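Local coordinates for protein YghZ aldo-keto reductase (PDB 3N6Q) that probably catalyses the NADPH-dependent reduction of aldehydes and ketones to alcohols, as a TIM-barrel member of the aldo-keto reductase family, at residues 219-224 / 293-298; 26-31 / 298-303; 197-202 / 227-232. All blocks are in the same frame, centred on the assembly; numbering follows the deposited sequence. Where two conformers were deposited one is given.

Contact 1 of 3, residues 219-224 / 293-298; sequences CIAFTP and DRVTSV
Arg294 begins the approach with its backbone, its carbonyl O lying 3.5 Å from Cys219 CB while its long side chain heads away. Val295 follows, directing CG1 at the methyl group of Ala221 (CG1 to Ala221 CB, 4.5 Å), a loose apolar meeting. Thr296 then grips Cys219 at both polar backbone atoms. Its N donates to Cys219 O at 2.8 Å in the carbonyl plane, and its OG1 accepts from Cys219 N at 3.0 Å in a nearly straight bond (168° at the hydrogen). The hydroxyl can do this because OG1 sits beside its own backbone N (chi1 -47°), turned back toward the opposing chain. A side chain thus stands in for a strand partner just before the regular pairing sets in. Ser297 starts that pairing: its N makes a weak bond to Cys219 O, and its O receives the amide of Ala221 (Ala221 N to Ser297 O, 2.9 Å). Ser297 CB also packs 4.0 Å from Ile220 CD1 on the face that looks into the barrel, while its OG is hydrogen-bonded to Pro26 O on the next strand. Val298 emerges on the other face with Ala221; its CB stands 4.0 Å from Pro224 CB, the two side chains crossing obliquely under Leu286 and Leu289 of helix 281-289. These are the seventh and eighth parallel strands of the TIM barrel, and the chemistry implies that Thr296 satisfies both backbone polar atoms of Cys219 where the pairing begins, with apolar contacts of Ala221, Pro224 and Val298 on the face toward helix 281-289.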
loop_
_atom_site.group_PDB
_atom_site.type_symbol
_atom_site.label_atom_id
_atom_site.label_comp_id
_atom_site.label_asym_id
_atom_site.label_seq_id
_atom_site.Cartn_x
_atom_site.Cartn_y
_atom_site.Cartn_z
ATOM N N CYS B 219 5.416 -28.184 5.861
ATOM C CA CYS B 219 5.516 -28.639 7.229
ATOM C C CYS B 219 7.006 -28.658 7.600
ATOM O O CYS B 219 7.797 -29.410 6.989
ATOM C CB CYS B 219 4.969 -30.090 7.348
ATOM S SG CYS B 219 5.021 -30.686 9.043
ATOM N N ILE B 220 7.389 -27.901 8.645
ATOM C CA ILE B 220 8.737 -27.896 9.078
ATOM C C ILE B 220 8.775 -28.389 10.512
ATOM O O ILE B 220 8.096 -27.865 11.382
ATOM C CB ILE B 220 9.466 -26.524 8.832
ATOM C CG1 ILE B 220 10.870 -26.621 9.402
ATOM C CG2 ILE B 220 8.696 -25.408 9.594
ATOM C CD1 ILE B 220 11.804 -25.446 8.917
ATOM N N ALA B 221 9.454 -29.521 10.735
ATOM C CA ALA B 221 9.428 -30.154 12.041
ATOM C C ALA B 221 10.334 -29.479 13.094
ATOM O O ALA B 221 11.577 -29.485 13.001
ATOM C CB ALA B 221 9.811 -31.700 11.910
ATOM N N PHE B 222 9.710 -29.019 14.188
ATOM C CA PHE B 222 10.458 -28.420 15.311
ATOM C C PHE B 222 10.771 -29.533 16.314
ATOM O O PHE B 222 9.993 -30.495 16.484
ATOM C CB PHE B 222 9.536 -27.367 15.967
ATOM C CG PHE B 222 10.130 -26.708 17.184
ATOM C CD1 PHE B 222 11.157 -25.775 17.045
ATOM C CD2 PHE B 222 9.668 -27.014 18.452
ATOM C CE1 PHE B 222 11.734 -25.158 18.160
ATOM C CE2 PHE B 222 10.241 -26.403 19.577
ATOM C CZ PHE B 222 11.270 -25.458 19.424
ATOM N N THR B 223 11.950 -29.461 16.946
ATOM C CA THR B 223 12.474 -30.502 17.881
ATOM C C THR B 223 12.428 -31.935 17.273
ATOM O O THR B 223 11.927 -32.858 17.909
ATOM C CB THR B 223 11.820 -30.595 19.266
ATOM O OG1 THR B 223 10.384 -30.726 19.175
ATOM C CG2 THR B 223 12.200 -29.337 20.121
ATOM N N PRO B 224 12.939 -32.069 16.065
ATOM C CA PRO B 224 12.956 -33.428 15.405
ATOM C C PRO B 224 13.824 -34.436 16.152
ATOM O O PRO B 224 13.662 -35.656 15.941
ATOM C CB PRO B 224 13.535 -33.132 14.011
ATOM C CG PRO B 224 14.556 -31.913 14.279
ATOM C CD PRO B 224 13.750 -31.061 15.324
ATOM N N ASP B 293 7.212 -37.441 1.693
ATOM C CA ASP B 293 7.178 -36.053 1.290
ATOM C C ASP B 293 6.245 -35.250 2.161
ATOM O O ASP B 293 5.899 -34.154 1.805
ATOM C CB ASP B 293 6.845 -35.917 -0.192
ATOM C CG ASP B 293 5.420 -36.293 -0.502
ATOM O OD1 ASP B 293 4.639 -36.618 0.440
ATOM O OD2 ASP B 293 5.068 -36.258 -1.719
ATOM N N ARG B 294 5.901 -35.792 3.326
ATOM C CA ARG B 294 4.946 -35.163 4.260
ATOM C C ARG B 294 5.639 -34.046 5.069
ATOM O O ARG B 294 4.982 -33.238 5.776
ATOM C CB ARG B 294 4.444 -36.220 5.264
ATOM C CG ARG B 294 3.775 -37.448 4.580
ATOM C CD ARG B 294 2.325 -37.127 4.091
ATOM N NE ARG B 294 1.346 -37.650 5.028
ATOM C CZ ARG B 294 0.052 -37.319 5.073
ATOM N NH1 ARG B 294 -0.494 -36.493 4.195
ATOM N NH2 ARG B 294 -0.718 -37.843 6.029
ATOM N N VAL B 295 6.961 -34.055 5.037
ATOM C CA VAL B 295 7.726 -33.099 5.825
ATOM C C VAL B 295 8.602 -32.349 4.843
ATOM O O VAL B 295 9.339 -32.967 4.057
ATOM C CB VAL B 295 8.537 -33.821 6.910
ATOM C CG1 VAL B 295 9.609 -32.886 7.578
ATOM C CG2 VAL B 295 7.607 -34.352 8.005
ATOM N N THR B 296 8.525 -31.018 4.854
ATOM C CA THR B 296 9.388 -30.199 3.987
ATOM C C THR B 296 10.835 -30.087 4.485
ATOM O O THR B 296 11.805 -30.082 3.680
ATOM C CB THR B 296 8.786 -28.733 3.911
ATOM O OG1 THR B 296 7.378 -28.815 3.668
ATOM C CG2 THR B 296 9.447 -27.939 2.823
ATOM N N SER B 297 11.009 -30.013 5.802
ATOM C CA SER B 297 12.334 -29.767 6.390
ATOM C C SER B 297 12.288 -30.157 7.852
ATOM O O SER B 297 11.180 -30.237 8.466
ATOM C CB SER B 297 12.693 -28.245 6.199
ATOM O OG SER B 297 14.050 -28.015 6.605
ATOM N N VAL B 298 13.465 -30.396 8.445
ATOM C CA VAL B 298 13.562 -30.638 9.873
ATOM C C VAL B 298 14.471 -29.561 10.441
ATOM O O VAL B 298 15.450 -29.185 9.841
ATOM C CB VAL B 298 14.116 -32.047 10.176
ATOM C CG1 VAL B 298 13.135 -33.120 9.588
ATOM C CG2 VAL B 298 15.497 -32.245 9.535
#

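Contact 2 of 3, residues 26-31 / 298-303; sequences PALSLG and VLIGAS
Gly31 and Ile300 meet through peptide groups, the flat groups of this contact, and not through rings. The amide of Gly31 comes down on Ile300 O from above its carbonyl plane (2.9 Å from Gly31 N, 43° out of that plane), whereas Ile300 N meets Ser29 O at 2.8 Å almost in line with the C=O bond. Beside the peptide of Gly31 lies a methyl, Leu299 CD2, 3.7 Å from Gly31 N. Further back, Ser29 N donates to Val298 O and Val298 N to Ala27 O, completing a ladder of parallel strand bonds; the axes of strands 28-31 and 298-300 lie at 43° to each other.

Leu28, Val298 and Ile300 share the outer face, beneath Leu286 of helix 281-289. The side chains of Leu28 and Val298 run side by side in the same direction, Leu28 CG touching Val298 CG2 at 3.8 Å. Leu28 CD2 also meets Ile300 CG1 at 4.0 Å. Leu30 has CG anti to its backbone N (chi1 -179°), which carries CD1 forward to 3.5 Å from Ile300 O and on toward Ala302. Ser29 and Leu299 occupy the inner face, where Ser29 OG is bonded to Ser297 OG. Where the strands part, a water lies 2.8 Å from Gly31 O, with Ala302 O also in its reach.

Joining the first barrel strand to the eighth closes the TIM barrel. The closure is thus a seam of four amide bonds, three of them nearly straight, sealed outside by branched hydrocarbon, with a water between Gly31 O and Ala302 O at its end.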
loop_
_atom_site.group_PDB
_atom_site.type_symbol
_atom_site.label_atom_id
_atom_site.label_comp_id
_atom_site.label_asym_id
_atom_site.label_seq_id
_atom_site.Cartn_x
_atom_site.Cartn_y
_atom_site.Cartn_z
ATOM N N PRO B 26 15.846 -26.166 2.228
ATOM C CA PRO B 26 16.744 -27.306 2.487
ATOM C C PRO B 26 16.032 -28.318 3.360
ATOM O O PRO B 26 15.244 -27.919 4.253
ATOM C CB PRO B 26 17.899 -26.658 3.255
ATOM C CG PRO B 26 17.161 -25.529 4.059
ATOM C CD PRO B 26 16.228 -24.973 3.019
ATOM N N ALA B 27 16.274 -29.631 3.127
ATOM C CA ALA B 27 15.634 -30.655 3.930
ATOM C C ALA B 27 16.064 -30.586 5.375
ATOM O O ALA B 27 15.334 -31.063 6.258
ATOM C CB ALA B 27 15.949 -32.140 3.353
ATOM N N LEU B 28 17.232 -29.993 5.658
ATOM C CA LEU B 28 17.569 -29.671 7.047
ATOM C C LEU B 28 17.735 -28.133 7.128
ATOM O O LEU B 28 18.423 -27.546 6.279
ATOM C CB LEU B 28 18.895 -30.348 7.496
ATOM C CG LEU B 28 18.760 -31.900 7.557
ATOM C CD1 LEU B 28 19.049 -32.494 6.126
ATOM C CD2 LEU B 28 19.747 -32.394 8.535
ATOM N N SER B 29 17.032 -27.523 8.075
ATOM C CA SER B 29 17.159 -26.052 8.329
ATOM C C SER B 29 17.837 -25.831 9.640
ATOM O O SER B 29 17.788 -26.699 10.531
ATOM C CB SER B 29 15.775 -25.427 8.379
ATOM O OG SER B 29 15.200 -25.600 7.100
ATOM N N LEU B 30 18.400 -24.626 9.845
ATOM C CA LEU B 30 19.022 -24.334 11.125
ATOM C C LEU B 30 18.081 -23.476 12.010
ATOM O O LEU B 30 17.605 -22.432 11.572
ATOM C CB LEU B 30 20.336 -23.573 10.893
ATOM C CG LEU B 30 21.044 -23.267 12.244
ATOM C CD1 LEU B 30 21.688 -24.511 12.950
ATOM C CD2 LEU B 30 22.137 -22.172 12.049
ATOM N N GLY B 31 17.818 -23.930 13.226
ATOM C CA GLY B 31 16.976 -23.145 14.189
ATOM C C GLY B 31 17.878 -22.472 15.222
ATOM O O GLY B 31 18.908 -23.007 15.573
ATOM N N VAL B 298 13.465 -30.396 8.445
ATOM C CA VAL B 298 13.562 -30.638 9.873
ATOM C C VAL B 298 14.471 -29.561 10.441
ATOM O O VAL B 298 15.450 -29.185 9.841
ATOM C CB VAL B 298 14.116 -32.047 10.176
ATOM C CG1 VAL B 298 13.135 -33.120 9.588
ATOM C CG2 VAL B 298 15.497 -32.245 9.535
ATOM N N LEU B 299 14.044 -29.001 11.545
ATOM C CA LEU B 299 14.797 -27.905 12.187
ATOM C C LEU B 299 15.808 -28.400 13.160
ATOM O O LEU B 299 15.486 -28.910 14.226
ATOM C CB LEU B 299 13.830 -26.995 12.934
ATOM C CG LEU B 299 13.315 -25.867 12.094
ATOM C CD1 LEU B 299 11.996 -25.339 12.793
ATOM C CD2 LEU B 299 14.414 -24.764 11.961
ATOM N N ILE B 300 17.076 -28.227 12.816
ATOM C CA ILE B 300 18.161 -28.713 13.628
ATOM C C ILE B 300 18.686 -27.551 14.472
ATOM O O ILE B 300 19.035 -26.506 13.921
ATOM C CB ILE B 300 19.342 -29.158 12.743
ATOM C CG1 ILE B 300 18.858 -30.273 11.816
ATOM C CG2 ILE B 300 20.488 -29.646 13.659
ATOM C CD1 ILE B 300 18.191 -31.315 12.632
ATOM N N GLY B 301 18.802 -27.775 15.772
ATOM C CA GLY B 301 19.278 -26.720 16.666
ATOM C C GLY B 301 20.701 -26.926 17.120
ATOM O O GLY B 301 20.934 -27.227 18.300
ATOM N N ALA B 302 21.647 -26.765 16.211
ATOM C CA ALA B 302 23.050 -27.136 16.451
ATOM C C ALA B 302 23.771 -26.239 17.409
ATOM O O ALA B 302 23.641 -25.020 17.344
ATOM C CB ALA B 302 23.825 -27.194 15.131
ATOM N N SER B 303 24.570 -26.836 18.287
ATOM C CA SER B 303 25.440 -26.101 19.190
ATOM C C SER B 303 26.898 -26.047 18.738
ATOM O O SER B 303 27.722 -25.383 19.376
ATOM C CB SER B 303 25.373 -26.716 20.590
ATOM O OG SER B 303 25.617 -28.112 20.510
HETATM O O HOH W 1 21.028 -23.778 17.287
#

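Contact 3 of 3, residues 197-202 / 227-232; sequences NLLNRW and QGLLTG
Leu230 touches three successive residues of 197-202, yet no hydrogen bond joins the two loops; their closest CA atoms, those of Leu198 and Leu230, remain 8.0 Å apart. The bridge is carried mainly by leucine side chains, with the CB of Asn197. Leu230 splits its methyls between partners: CD1 presses on Leu198 CB at 3.8 Å and lies near Asn197 CB, while CD2 meets Leu199 CG at 4.0 Å. The side chains of Leu199 and Leu230 lie alongside, pointing in opposite directions. Leu199 also sends CD1 to the root of Leu229, 4.1 Å from Leu229 CB, the two side chains crossing at about a right angle.

Within each loop, hydrogen bonds shape a type I turn (197-200 and 228-231), while other polar groups bond further out. In the first, Asn197 OD1 takes the amide of Leu199 on a lone pair (2.8 Å to Leu199 N), an Asx turn made possible by CG lying between the backbone N and carbonyl carbon (chi1 52°). Its ND2 is used on Thr223 O. Arg201 NE reaches Leu198 O at 3.0 Å from above the carbonyl plane, and its NH2 forms a salt bridge with Asp329. In the second turn, Thr231 OG1 donates to Gly228 O at 2.9 Å.

Helix 281-289 packs on Leu198 and Leu230, and helix 322-334 on Leu198 and Leu199. The loops follow the sixth and seventh strands, at the C-terminal barrel end where aldo-keto reductases bind cofactor and substrate; internally hydrogen-bonded, they meet through apolar contact without a directional link.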
loop_
_atom_site.group_PDB
_atom_site.type_symbol
_atom_site.label_atom_id
_atom_site.label_comp_id
_atom_site.label_asym_id
_atom_site.label_seq_id
_atom_site.Cartn_x
_atom_site.Cartn_y
_atom_site.Cartn_z
ATOM N N ASN B 197 8.367 -35.577 15.873
ATOM C CA ASN B 197 9.536 -36.434 15.851
ATOM C C ASN B 197 9.065 -37.875 16.092
ATOM O O ASN B 197 7.857 -38.155 16.238
ATOM C CB ASN B 197 10.557 -36.014 16.948
ATOM C CG ASN B 197 9.931 -35.891 18.356
ATOM O OD1 ASN B 197 9.500 -36.873 18.948
ATOM N ND2 ASN B 197 9.950 -34.670 18.917
ATOM N N LEU B 198 10.029 -38.766 16.268
ATOM C CA LEU B 198 9.669 -40.171 16.380
ATOM C C LEU B 198 8.786 -40.442 17.591
ATOM O O LEU B 198 7.934 -41.324 17.542
ATOM C CB LEU B 198 10.939 -41.021 16.475
ATOM C CG LEU B 198 11.433 -41.703 15.215
ATOM C CD1 LEU B 198 12.684 -42.468 15.642
ATOM C CD2 LEU B 198 10.411 -42.702 14.698
ATOM N N LEU B 199 8.955 -39.654 18.651
ATOM C CA LEU B 199 8.290 -39.883 19.920
ATOM C C LEU B 199 7.042 -39.035 20.052
ATOM O O LEU B 199 6.338 -39.144 21.034
ATOM C CB LEU B 199 9.222 -39.550 21.101
ATOM C CG LEU B 199 10.568 -40.269 20.947
ATOM C CD1 LEU B 199 11.343 -40.039 22.214
ATOM C CD2 LEU B 199 10.315 -41.766 20.724
ATOM N N ASN B 200 6.810 -38.140 19.095
ATOM C CA ASN B 200 5.697 -37.197 19.232
ATOM C C ASN B 200 4.935 -37.068 17.929
ATOM O O ASN B 200 5.346 -36.325 17.013
ATOM C CB ASN B 200 6.157 -35.825 19.755
ATOM C CG ASN B 200 4.983 -34.870 19.926
ATOM O OD1 ASN B 200 3.838 -35.226 19.631
ATOM N ND2 ASN B 200 5.263 -33.665 20.329
ATOM N N ARG B 201 3.888 -37.879 17.790
ATOM C CA ARG B 201 3.188 -37.961 16.517
ATOM C C ARG B 201 1.805 -37.366 16.528
ATOM O O ARG B 201 0.997 -37.714 15.700
ATOM C CB ARG B 201 3.143 -39.392 15.963
ATOM C CG ARG B 201 4.553 -39.965 15.990
ATOM C CD ARG B 201 4.706 -41.025 15.026
ATOM N NE ARG B 201 5.802 -41.836 15.460
ATOM C CZ ARG B 201 5.950 -43.080 15.066
ATOM N NH1 ARG B 201 5.040 -43.587 14.219
ATOM N NH2 ARG B 201 7.006 -43.778 15.500
ATOM N N TRP B 202 1.627 -36.301 17.305
ATOM C CA TRP B 202 0.377 -35.567 17.307
ATOM C C TRP B 202 -0.017 -35.129 15.907
ATOM O O TRP B 202 -1.195 -35.180 15.538
ATOM C CB TRP B 202 0.395 -34.381 18.322
ATOM C CG TRP B 202 0.946 -33.043 17.839
ATOM C CD1 TRP B 202 2.184 -32.505 18.150
ATOM C CD2 TRP B 202 0.262 -32.029 17.061
ATOM N NE1 TRP B 202 2.311 -31.260 17.583
ATOM C CE2 TRP B 202 1.156 -30.941 16.913
ATOM C CE3 TRP B 202 -1.016 -31.936 16.482
ATOM C CZ2 TRP B 202 0.829 -29.782 16.183
ATOM C CZ3 TRP B 202 -1.351 -30.763 15.771
ATOM C CH2 TRP B 202 -0.427 -29.699 15.646
ATOM N N GLN B 227 14.619 -33.013 21.778
ATOM C CA GLN B 227 15.534 -32.371 22.715
ATOM C C GLN B 227 16.604 -33.274 23.312
ATOM O O GLN B 227 16.859 -33.237 24.517
ATOM C CB GLN B 227 14.734 -31.692 23.827
ATOM C CG GLN B 227 13.819 -30.619 23.284
ATOM C CD GLN B 227 13.027 -29.946 24.396
ATOM O OE1 GLN B 227 13.546 -29.064 25.092
ATOM N NE2 GLN B 227 11.781 -30.385 24.588
ATOM N N GLY B 228 17.199 -34.121 22.479
ATOM C CA GLY B 228 18.278 -34.984 22.926
ATOM C C GLY B 228 17.805 -36.385 23.199
ATOM O O GLY B 228 18.613 -37.282 23.265
ATOM N N LEU B 229 16.506 -36.615 23.346
ATOM C CA LEU B 229 16.084 -38.003 23.579
ATOM C C LEU B 229 16.455 -38.896 22.379
ATOM O O LEU B 229 16.706 -40.080 22.538
ATOM C CB LEU B 229 14.586 -38.116 23.869
ATOM C CG LEU B 229 14.182 -37.532 25.224
ATOM C CD1 LEU B 229 12.666 -37.666 25.362
ATOM C CD2 LEU B 229 14.880 -38.307 26.314
ATOM N N LEU B 230 16.514 -38.322 21.195
ATOM C CA LEU B 230 16.770 -39.155 19.989
ATOM C C LEU B 230 18.182 -38.969 19.456
ATOM O O LEU B 230 18.393 -38.894 18.230
ATOM C CB LEU B 230 15.736 -38.789 18.911
ATOM C CG LEU B 230 14.307 -39.184 19.293
ATOM C CD1 LEU B 230 13.273 -38.592 18.334
ATOM C CD2 LEU B 230 14.180 -40.743 19.299
ATOM N N THR B 231 19.134 -38.846 20.374
ATOM C CA THR B 231 20.554 -38.726 20.037
ATOM C C THR B 231 21.330 -39.741 20.888
ATOM O O THR B 231 20.739 -40.547 21.609
ATOM C CB THR B 231 21.134 -37.307 20.338
ATOM O OG1 THR B 231 21.131 -37.093 21.761
ATOM C CG2 THR B 231 20.379 -36.198 19.606
ATOM N N GLY B 232 22.656 -39.635 20.875
ATOM C CA GLY B 232 23.479 -40.346 21.882
ATOM C C GLY B 232 23.200 -40.011 23.358
ATOM O O GLY B 232 23.486 -40.820 24.255
#

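How the contacts relate
Contacts 1 and 2 are neighbouring seams of one barrel, their centres 10 Å apart, and strand 297-300 serves both: it pairs with 218-221 on one side and with 24-31 on the other, with Val298 belonging to each contact. Contact 3 lies outside the sheet, 13 Å from contact 1 and 14 Å from contact 2, between loops that follow strands 191-193 and 218-221. Along the chain, contact 2 joins the first and last barrel strands and encloses the others, whereas contacts 1 and 3 interleave. The shared strand thus closes the barrel, and helix 281-289 lies against both seams and the loop contact. Contact 3 touches contact 1 directly but not contact 2.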